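Local coordinates for 5' nucleotidase family protein (Staphylococcus aureus subsp. aureus, PDB 4Q7F) that belongs to the 5' nucleotidase family, joining a calcineurin-like phosphoesterase domain that carries manganese and magnesium to a C-terminal domain that helps hold the ligand 3D1, at residues A[345-350]-A[360-365]; A[434-439]-A[519-524]. All coordinates share one frame; numbering follows the deposited sequence.

Contact 1 of 2, residues A[345-350]-A[360-365]; sequences NFMNYA and ACTALF
M347, a selenomethionine, and T362 make the apolar part of this helix-on-strand packing. The two side chains cross at about a right angle, and the CE methyl of M347 rests 3.8 Å from CG2 of T362. The bend at chi3 (-69°) brings that methyl in toward the end of the strand, where it is also 4.0 Å from the carbonyl O of A363 and 4.3 Å from CD1 of L364. Nearer the start of the strand, the CB of A360 points at the helix.

The polar part belongs to N348. Its OD1 lies over the strand backbone, 3.2 Å from CA of C361 and 3.8 Å from CB of A360. The backbone N of C361 is just as near but badly angled for a hydrogen bond. The N348 side chain is held instead through ND2, which donates to the carbonyls of I436 and T344.

Helix 342-355 thus lies on one face of the sheet of the C-terminal domain; the axes of 345-350 and 360-363 pass 7.6 Å apart at 134°. Strand 435-438 pairs with 359-363 at the sheet edge, and helix 501-511 packs against F346 and A350.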
ATOM      1  N   ASN A 345     -10.995   8.989 -19.671  1.00 26.64           N
ATOM      2  CA  ASN A 345     -11.892  10.070 -19.999  1.00 26.98           C
ATOM      3  C   ASN A 345     -13.151   9.940 -19.158  1.00 27.37           C
ATOM      4  O   ASN A 345     -13.615  10.908 -18.580  1.00 25.53           O
ATOM      5  CB  ASN A 345     -12.280  10.040 -21.452  1.00 28.53           C
ATOM      6  CG  ASN A 345     -13.130  11.215 -21.821  1.00 29.51           C
ATOM      7  OD1 ASN A 345     -12.673  12.356 -21.761  1.00 29.61           O
ATOM      8  ND2 ASN A 345     -14.378  10.956 -22.192  1.00 30.09           N
ATOM      9  N   PHE A 346     -13.670   8.720 -19.080  1.00 27.99           N
ATOM     10  CA  PHE A 346     -14.845   8.427 -18.282  1.00 28.58           C
ATOM     11  C   PHE A 346     -14.657   8.750 -16.801  1.00 27.67           C
ATOM     12  O   PHE A 346     -15.531   9.358 -16.197  1.00 26.76           O
ATOM     13  CB  PHE A 346     -15.225   6.964 -18.449  1.00 30.03           C
ATOM     14  CG  PHE A 346     -16.030   6.409 -17.317  1.00 30.58           C
ATOM     15  CD1 PHE A 346     -17.363   6.720 -17.177  1.00 32.82           C
ATOM     16  CD2 PHE A 346     -15.445   5.562 -16.399  1.00 30.97           C
ATOM     17  CE1 PHE A 346     -18.098   6.202 -16.126  1.00 33.95           C
ATOM     18  CE2 PHE A 346     -16.174   5.034 -15.351  1.00 32.17           C
ATOM     19  CZ  PHE A 346     -17.508   5.356 -15.215  1.00 32.20           C
HETATM   20  N   MSE A 347     -13.540   8.316 -16.213  1.00 27.31           N
HETATM   21  CA  MSE A 347     -13.294   8.542 -14.791  1.00 27.64           C
HETATM   22  C   MSE A 347     -13.205  10.014 -14.523  1.00 26.44           C
HETATM   23  O   MSE A 347     -13.838  10.511 -13.604  1.00 27.66           O
HETATM   24  CB  MSE A 347     -12.036   7.828 -14.289  1.00 27.62           C
HETATM   25  CG  MSE A 347     -12.258   6.310 -14.180  1.00 29.20           C
HETATM   26 SE   MSE A 347     -10.839   5.497 -13.086  1.00 32.19          SE
HETATM   27  CE  MSE A 347      -9.336   5.757 -14.337  1.00 30.48           C
ATOM     28  N   ASN A 348     -12.404  10.726 -15.308  1.00 25.29           N
ATOM     29  CA  ASN A 348     -12.290  12.174 -15.143  1.00 25.01           C
ATOM     30  C   ASN A 348     -13.630  12.912 -15.327  1.00 25.71           C
ATOM     31  O   ASN A 348     -13.934  13.832 -14.579  1.00 23.86           O
ATOM     32  CB  ASN A 348     -11.200  12.738 -16.046  1.00 24.94           C
ATOM     33  CG  ASN A 348      -9.821  12.613 -15.423  1.00 24.78           C
ATOM     34  OD1 ASN A 348      -9.543  13.220 -14.376  1.00 25.61           O
ATOM     35  ND2 ASN A 348      -8.941  11.864 -16.067  1.00 24.06           N
ATOM     36  N   TYR A 349     -14.438  12.474 -16.290  1.00 26.36           N
ATOM     37  CA  TYR A 349     -15.728  13.070 -16.496  1.00 27.62           C
ATOM     38  C   TYR A 349     -16.605  12.876 -15.258  1.00 27.36           C
ATOM     39  O   TYR A 349     -17.259  13.822 -14.816  1.00 27.46           O
ATOM     40  CB  TYR A 349     -16.425  12.536 -17.742  1.00 29.98           C
ATOM     41  CG  TYR A 349     -17.765  13.218 -17.950  1.00 33.41           C
ATOM     42  CD1 TYR A 349     -17.830  14.538 -18.382  1.00 34.83           C
ATOM     43  CD2 TYR A 349     -18.959  12.558 -17.682  1.00 35.05           C
ATOM     44  CE1 TYR A 349     -19.044  15.175 -18.550  1.00 37.87           C
ATOM     45  CE2 TYR A 349     -20.179  13.189 -17.851  1.00 37.15           C
ATOM     46  CZ  TYR A 349     -20.213  14.493 -18.292  1.00 39.48           C
ATOM     47  OH  TYR A 349     -21.419  15.124 -18.459  1.00 43.06           O
ATOM     48  N   ALA A 350     -16.597  11.675 -14.668  1.00 27.26           N
ATOM     49  CA  ALA A 350     -17.408  11.439 -13.476  1.00 26.60           C
ATOM     50  C   ALA A 350     -17.005  12.385 -12.344  1.00 26.23           C
ATOM     51  O   ALA A 350     -17.852  12.906 -11.624  1.00 25.37           O
ATOM     52  CB  ALA A 350     -17.314   9.984 -13.026  1.00 26.28           C
ATOM     53  N   ALA A 360      -9.933  17.956 -13.104  1.00 22.26           N
ATOM     54  CA  ALA A 360      -9.954  16.746 -12.278  1.00 23.04           C
ATOM     55  C   ALA A 360      -8.775  15.875 -12.687  1.00 22.67           C
ATOM     56  O   ALA A 360      -8.150  16.113 -13.728  1.00 23.10           O
ATOM     57  CB  ALA A 360     -11.256  16.000 -12.434  1.00 23.32           C
ATOM     58  N   CYS A 361      -8.442  14.893 -11.856  1.00 23.00           N
ATOM     59  CA  CYS A 361      -7.392  13.969 -12.193  1.00 23.18           C
ATOM     60  C   CYS A 361      -7.560  12.684 -11.413  1.00 22.83           C
ATOM     61  O   CYS A 361      -8.229  12.669 -10.378  1.00 20.72           O
ATOM     62  CB  CYS A 361      -6.020  14.545 -11.925  1.00 23.91           C
ATOM     63  SG  CYS A 361      -5.631  14.768 -10.174  1.00 26.77           S
ATOM     64  N   THR A 362      -7.014  11.616 -11.987  1.00 22.82           N
ATOM     65  CA  THR A 362      -6.956  10.291 -11.341  1.00 24.42           C
ATOM     66  C   THR A 362      -5.802   9.488 -11.895  1.00 23.37           C
ATOM     67  O   THR A 362      -5.376   9.676 -13.043  1.00 24.47           O
ATOM     68  CB  THR A 362      -8.247   9.491 -11.484  1.00 24.97           C
ATOM     69  OG1 THR A 362      -8.165   8.298 -10.677  1.00 27.01           O
ATOM     70  CG2 THR A 362      -8.516   9.148 -12.934  1.00 26.53           C
ATOM     71  N   ALA A 363      -5.270   8.610 -11.057  1.00 23.32           N
ATOM     72  CA  ALA A 363      -4.220   7.714 -11.478  1.00 23.55           C
ATOM     73  C   ALA A 363      -4.918   6.532 -12.126  1.00 23.72           C
ATOM     74  O   ALA A 363      -6.135   6.371 -11.975  1.00 22.83           O
ATOM     75  CB  ALA A 363      -3.397   7.257 -10.283  1.00 23.47           C
ATOM     76  N   LEU A 364      -4.180   5.773 -12.930  1.00 24.11           N
ATOM     77  CA  LEU A 364      -4.690   4.513 -13.453  1.00 25.47           C
ATOM     78  C   LEU A 364      -4.046   3.470 -12.520  1.00 26.50           C
ATOM     79  O   LEU A 364      -2.815   3.272 -12.527  1.00 25.99           O
ATOM     80  CB  LEU A 364      -4.271   4.271 -14.894  1.00 26.80           C
ATOM     81  CG  LEU A 364      -4.802   2.957 -15.478  1.00 27.91           C
ATOM     82  CD1 LEU A 364      -6.314   3.009 -15.631  1.00 28.65           C
ATOM     83  CD2 LEU A 364      -4.132   2.682 -16.806  1.00 28.53           C
ATOM     84  N   PHE A 365      -4.858   2.834 -11.697  1.00 26.93           N
ATOM     85  CA  PHE A 365      -4.328   1.849 -10.741  1.00 30.30           C
ATOM     86  C   PHE A 365      -3.886   0.511 -11.404  1.00 31.54           C
ATOM     87  O   PHE A 365      -4.340   0.148 -12.486  1.00 29.18           O
ATOM     88  CB  PHE A 365      -5.294   1.681  -9.556  1.00 29.32           C
ATOM     89  CG  PHE A 365      -5.547   2.972  -8.808  1.00 30.28           C
ATOM     90  CD1 PHE A 365      -4.536   3.560  -8.049  1.00 30.55           C
ATOM     91  CD2 PHE A 365      -6.784   3.606  -8.863  1.00 30.18           C
ATOM     92  CE1 PHE A 365      -4.753   4.747  -7.360  1.00 31.24           C
ATOM     93  CE2 PHE A 365      -7.001   4.807  -8.180  1.00 30.53           C
ATOM     94  CZ  PHE A 365      -5.987   5.376  -7.430  1.00 30.05           C
TER

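Contact 2 of 2, residues A[434-439]-A[519-524]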
ATOM      1  N   TYR A 434       1.203   8.413 -11.270  1.00 22.21           N
ATOM      2  CA  TYR A 434       1.007   9.141 -12.512  1.00 21.37           C
ATOM      3  C   TYR A 434      -0.460   9.507 -12.645  1.00 21.35           C
ATOM      4  O   TYR A 434      -1.322   8.641 -12.582  1.00 22.35           O
ATOM      5  CB  TYR A 434       1.407   8.302 -13.723  1.00 20.93           C
ATOM      6  CG  TYR A 434       1.070   8.988 -15.050  1.00 20.36           C
ATOM      7  CD1 TYR A 434       1.747  10.117 -15.460  1.00 19.60           C
ATOM      8  CD2 TYR A 434       0.093   8.471 -15.889  1.00 20.48           C
ATOM      9  CE1 TYR A 434       1.435  10.732 -16.653  1.00 19.46           C
ATOM     10  CE2 TYR A 434      -0.212   9.061 -17.095  1.00 20.55           C
ATOM     11  CZ  TYR A 434       0.453  10.195 -17.473  1.00 19.82           C
ATOM     12  OH  TYR A 434       0.148  10.745 -18.700  1.00 19.68           O
ATOM     13  N   ASP A 435      -0.751  10.771 -12.899  1.00 21.33           N
ATOM     14  CA  ASP A 435      -2.156  11.192 -13.021  1.00 21.02           C
ATOM     15  C   ASP A 435      -2.471  11.624 -14.408  1.00 21.34           C
ATOM     16  O   ASP A 435      -1.615  12.209 -15.122  1.00 19.44           O
ATOM     17  CB  ASP A 435      -2.503  12.333 -12.051  1.00 21.01           C
ATOM     18  CG  ASP A 435      -2.629  11.882 -10.602  1.00 21.60           C
ATOM     19  OD1 ASP A 435      -2.952  10.707 -10.355  1.00 22.20           O
ATOM     20  OD2 ASP A 435      -2.466  12.735  -9.687  1.00 21.52           O
ATOM     21  N   ILE A 436      -3.707  11.304 -14.793  1.00 22.28           N
ATOM     22  CA  ILE A 436      -4.281  11.741 -16.051  1.00 22.79           C
ATOM     23  C   ILE A 436      -5.291  12.829 -15.693  1.00 22.92           C
ATOM     24  O   ILE A 436      -6.158  12.632 -14.839  1.00 23.00           O
ATOM     25  CB  ILE A 436      -4.993  10.609 -16.827  1.00 23.82           C
ATOM     26  CG1 ILE A 436      -4.025   9.476 -17.189  1.00 24.11           C
ATOM     27  CG2 ILE A 436      -5.643  11.167 -18.079  1.00 24.17           C
ATOM     28  CD1 ILE A 436      -3.838   8.417 -16.123  1.00 25.00           C
ATOM     29  N   TYR A 437      -5.192  13.980 -16.360  1.00 22.86           N
ATOM     30  CA  TYR A 437      -6.039  15.123 -16.043  1.00 23.09           C
ATOM     31  C   TYR A 437      -7.159  15.363 -17.035  1.00 23.62           C
ATOM     32  O   TYR A 437      -7.026  15.118 -18.227  1.00 23.51           O
ATOM     33  CB  TYR A 437      -5.183  16.406 -15.965  1.00 22.94           C
ATOM     34  CG  TYR A 437      -4.090  16.340 -14.923  1.00 22.13           C
ATOM     35  CD1 TYR A 437      -2.910  15.650 -15.168  1.00 21.23           C
ATOM     36  CD2 TYR A 437      -4.219  17.020 -13.706  1.00 22.55           C
ATOM     37  CE1 TYR A 437      -1.900  15.588 -14.217  1.00 21.14           C
ATOM     38  CE2 TYR A 437      -3.226  16.950 -12.745  1.00 22.45           C
ATOM     39  CZ  TYR A 437      -2.077  16.235 -13.007  1.00 21.38           C
ATOM     40  OH  TYR A 437      -1.107  16.202 -12.071  1.00 21.82           O
ATOM     41  N   GLY A 438      -8.265  15.860 -16.515  1.00 24.71           N
ATOM     42  CA  GLY A 438      -9.430  16.217 -17.325  1.00 25.73           C
ATOM     43  C   GLY A 438      -9.810  17.674 -17.121  1.00 26.77           C
ATOM     44  O   GLY A 438      -9.653  18.248 -16.018  1.00 26.21           O
ATOM     45  N   GLY A 439     -10.317  18.295 -18.183  1.00 27.09           N
ATOM     46  CA  GLY A 439     -10.724  19.668 -18.098  1.00 28.08           C
ATOM     47  C   GLY A 439      -9.622  20.592 -18.537  1.00 27.47           C
ATOM     48  O   GLY A 439      -9.871  21.766 -18.768  1.00 27.77           O
ATOM     49  N   GLN A 519     -15.676  14.611 -24.305  1.00 36.82           N
ATOM     50  CA  GLN A 519     -14.238  14.441 -24.253  1.00 35.75           C
ATOM     51  C   GLN A 519     -13.604  15.501 -23.353  1.00 33.61           C
ATOM     52  O   GLN A 519     -13.471  16.659 -23.738  1.00 35.83           O
ATOM     53  CB  GLN A 519     -13.616  14.480 -25.655  1.00 38.76           C
ATOM     54  CG  GLN A 519     -12.187  13.928 -25.685  1.00 38.41           C
ATOM     55  CD  GLN A 519     -12.123  12.437 -25.329  1.00 38.71           C
ATOM     56  OE1 GLN A 519     -13.029  11.657 -25.669  1.00 39.98           O
ATOM     57  NE2 GLN A 519     -11.044  12.032 -24.655  1.00 37.34           N
ATOM     58  N   VAL A 520     -13.219  15.088 -22.157  1.00 29.76           N
ATOM     59  CA  VAL A 520     -12.588  15.982 -21.182  1.00 29.26           C
ATOM     60  C   VAL A 520     -11.080  15.736 -21.030  1.00 26.78           C
ATOM     61  O   VAL A 520     -10.371  16.582 -20.489  1.00 26.24           O
ATOM     62  CB  VAL A 520     -13.276  15.900 -19.808  1.00 28.43           C
ATOM     63  CG1 VAL A 520     -14.730  16.343 -19.932  1.00 30.39           C
ATOM     64  CG2 VAL A 520     -13.171  14.495 -19.212  1.00 28.06           C
ATOM     65  N   VAL A 521     -10.603  14.600 -21.538  1.00 26.73           N
ATOM     66  CA  VAL A 521      -9.173  14.242 -21.502  1.00 25.44           C
ATOM     67  C   VAL A 521      -8.655  14.441 -22.910  1.00 27.11           C
ATOM     68  O   VAL A 521      -9.137  13.824 -23.866  1.00 27.14           O
ATOM     69  CB  VAL A 521      -8.925  12.810 -21.002  1.00 24.75           C
ATOM     70  CG1 VAL A 521      -7.431  12.502 -20.958  1.00 24.52           C
ATOM     71  CG2 VAL A 521      -9.511  12.627 -19.617  1.00 23.60           C
ATOM     72  N   ASP A 522      -7.687  15.333 -23.023  1.00 26.53           N
ATOM     73  CA  ASP A 522      -7.135  15.688 -24.287  1.00 28.02           C
ATOM     74  C   ASP A 522      -5.700  16.139 -24.037  1.00 27.67           C
ATOM     75  O   ASP A 522      -5.465  17.259 -23.589  1.00 27.99           O
ATOM     76  CB  ASP A 522      -7.990  16.813 -24.853  1.00 30.67           C
ATOM     77  CG  ASP A 522      -7.496  17.318 -26.183  1.00 32.96           C
ATOM     78  OD1 ASP A 522      -6.574  16.720 -26.744  1.00 32.69           O
ATOM     79  OD2 ASP A 522      -8.050  18.317 -26.656  1.00 35.82           O
ATOM     80  N   PHE A 523      -4.750  15.245 -24.290  1.00 26.80           N
ATOM     81  CA  PHE A 523      -3.337  15.535 -24.058  1.00 26.48           C
ATOM     82  C   PHE A 523      -2.483  14.702 -24.990  1.00 26.59           C
ATOM     83  O   PHE A 523      -2.973  13.779 -25.625  1.00 26.92           O
ATOM     84  CB  PHE A 523      -2.942  15.262 -22.601  1.00 26.19           C
ATOM     85  CG  PHE A 523      -2.941  13.806 -22.219  1.00 25.44           C
ATOM     86  CD1 PHE A 523      -4.121  13.149 -21.898  1.00 26.16           C
ATOM     87  CD2 PHE A 523      -1.742  13.090 -22.156  1.00 25.61           C
ATOM     88  CE1 PHE A 523      -4.111  11.804 -21.533  1.00 25.04           C
ATOM     89  CE2 PHE A 523      -1.722  11.748 -21.797  1.00 25.14           C
ATOM     90  CZ  PHE A 523      -2.907  11.104 -21.489  1.00 25.60           C
ATOM     91  N   LYS A 524      -1.205  15.028 -25.044  1.00 26.37           N
ATOM     92  CA  LYS A 524      -0.270  14.364 -25.927  1.00 27.21           C
ATOM     93  C   LYS A 524       1.024  14.214 -25.215  1.00 25.42           C
ATOM     94  O   LYS A 524       1.426  15.113 -24.468  1.00 26.33           O
ATOM     95  CB  LYS A 524       0.034  15.248 -27.152  1.00 30.31           C
ATOM     96  CG  LYS A 524      -1.174  15.761 -27.873  1.00 33.28           C
ATOM     97  CD  LYS A 524      -0.764  16.736 -28.967  1.00 36.56           C
ATOM     98  CE  LYS A 524      -1.962  17.480 -29.486  1.00 39.71           C
ATOM     99  NZ  LYS A 524      -1.542  18.494 -30.503  1.00 43.05           N
TER
HETATM  100  O   HOH W   1      -6.461  16.154 -20.660  1.00 23.78           O
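At the edge of the mixed sheet in the C-terminal domain, strand 435-438 meets the turn that leads into strand 522-526, a strand of a second, smaller sheet. The two segments do not pair as neighbouring strands; they run 127° apart and are joined by one direct backbone bond, a water and a small apolar cluster.

The direct bond runs from N of G439 to O of V520, 2.9 Å long and nearly straight at 167°, with the donor tilted from the carbonyl plane. The same oxygen receives a CA-H...O contact from G438, 3.3 Å from its CA, so two successive glycines close on one carbonyl. G439 has a positive phi of 94°, a backbone shape that suits glycine. Two residues from this bond on each segment, a water bridges the backbones: it donates to O of Y437 and accepts from N of D522.

The apolar cluster centres on I436. The I436 and V521 side chains cross obliquely, CG2 of I436 meeting CG1 of V521 at 3.6 Å; the same CG2 also reaches CE1 of F523. The V521 methyl CG1 lies in the plane of the F523 ring, at its edge. Y434 approaches F523 from the opposite direction, and its hydroxyl, which is hydrogen-bonded to O of R337, stands 3.8 Å from CE2 of the ring. At the start of 519-524, the Q519 side chain folds back on its own segment, its NE2 giving a 2.7 Å bond to O of V521 that lies in the planes of both amide and carbonyl.

Both contacts reach the same sheet, through strands 359-363 and 435-438, and their centres are about 8 Å apart. The two strands are neighbours there, with O of A360 2.8 Å from N of G438 in a probable backbone hydrogen bond. Helix 342-355 also reaches the second segment of contact 2: OD1 of N345 takes the amide N of V520, at 2.8 Å, and that of V521, whose side chain packs on N348. The helix therefore bridges the sheet and the loop at 519-521. Toward the ligand 3D1, contact 1 is the nearer: F365 touches it and the A363 side chain is about 6 Å away, whereas that of Y434 in contact 2 stands about 11 Å off.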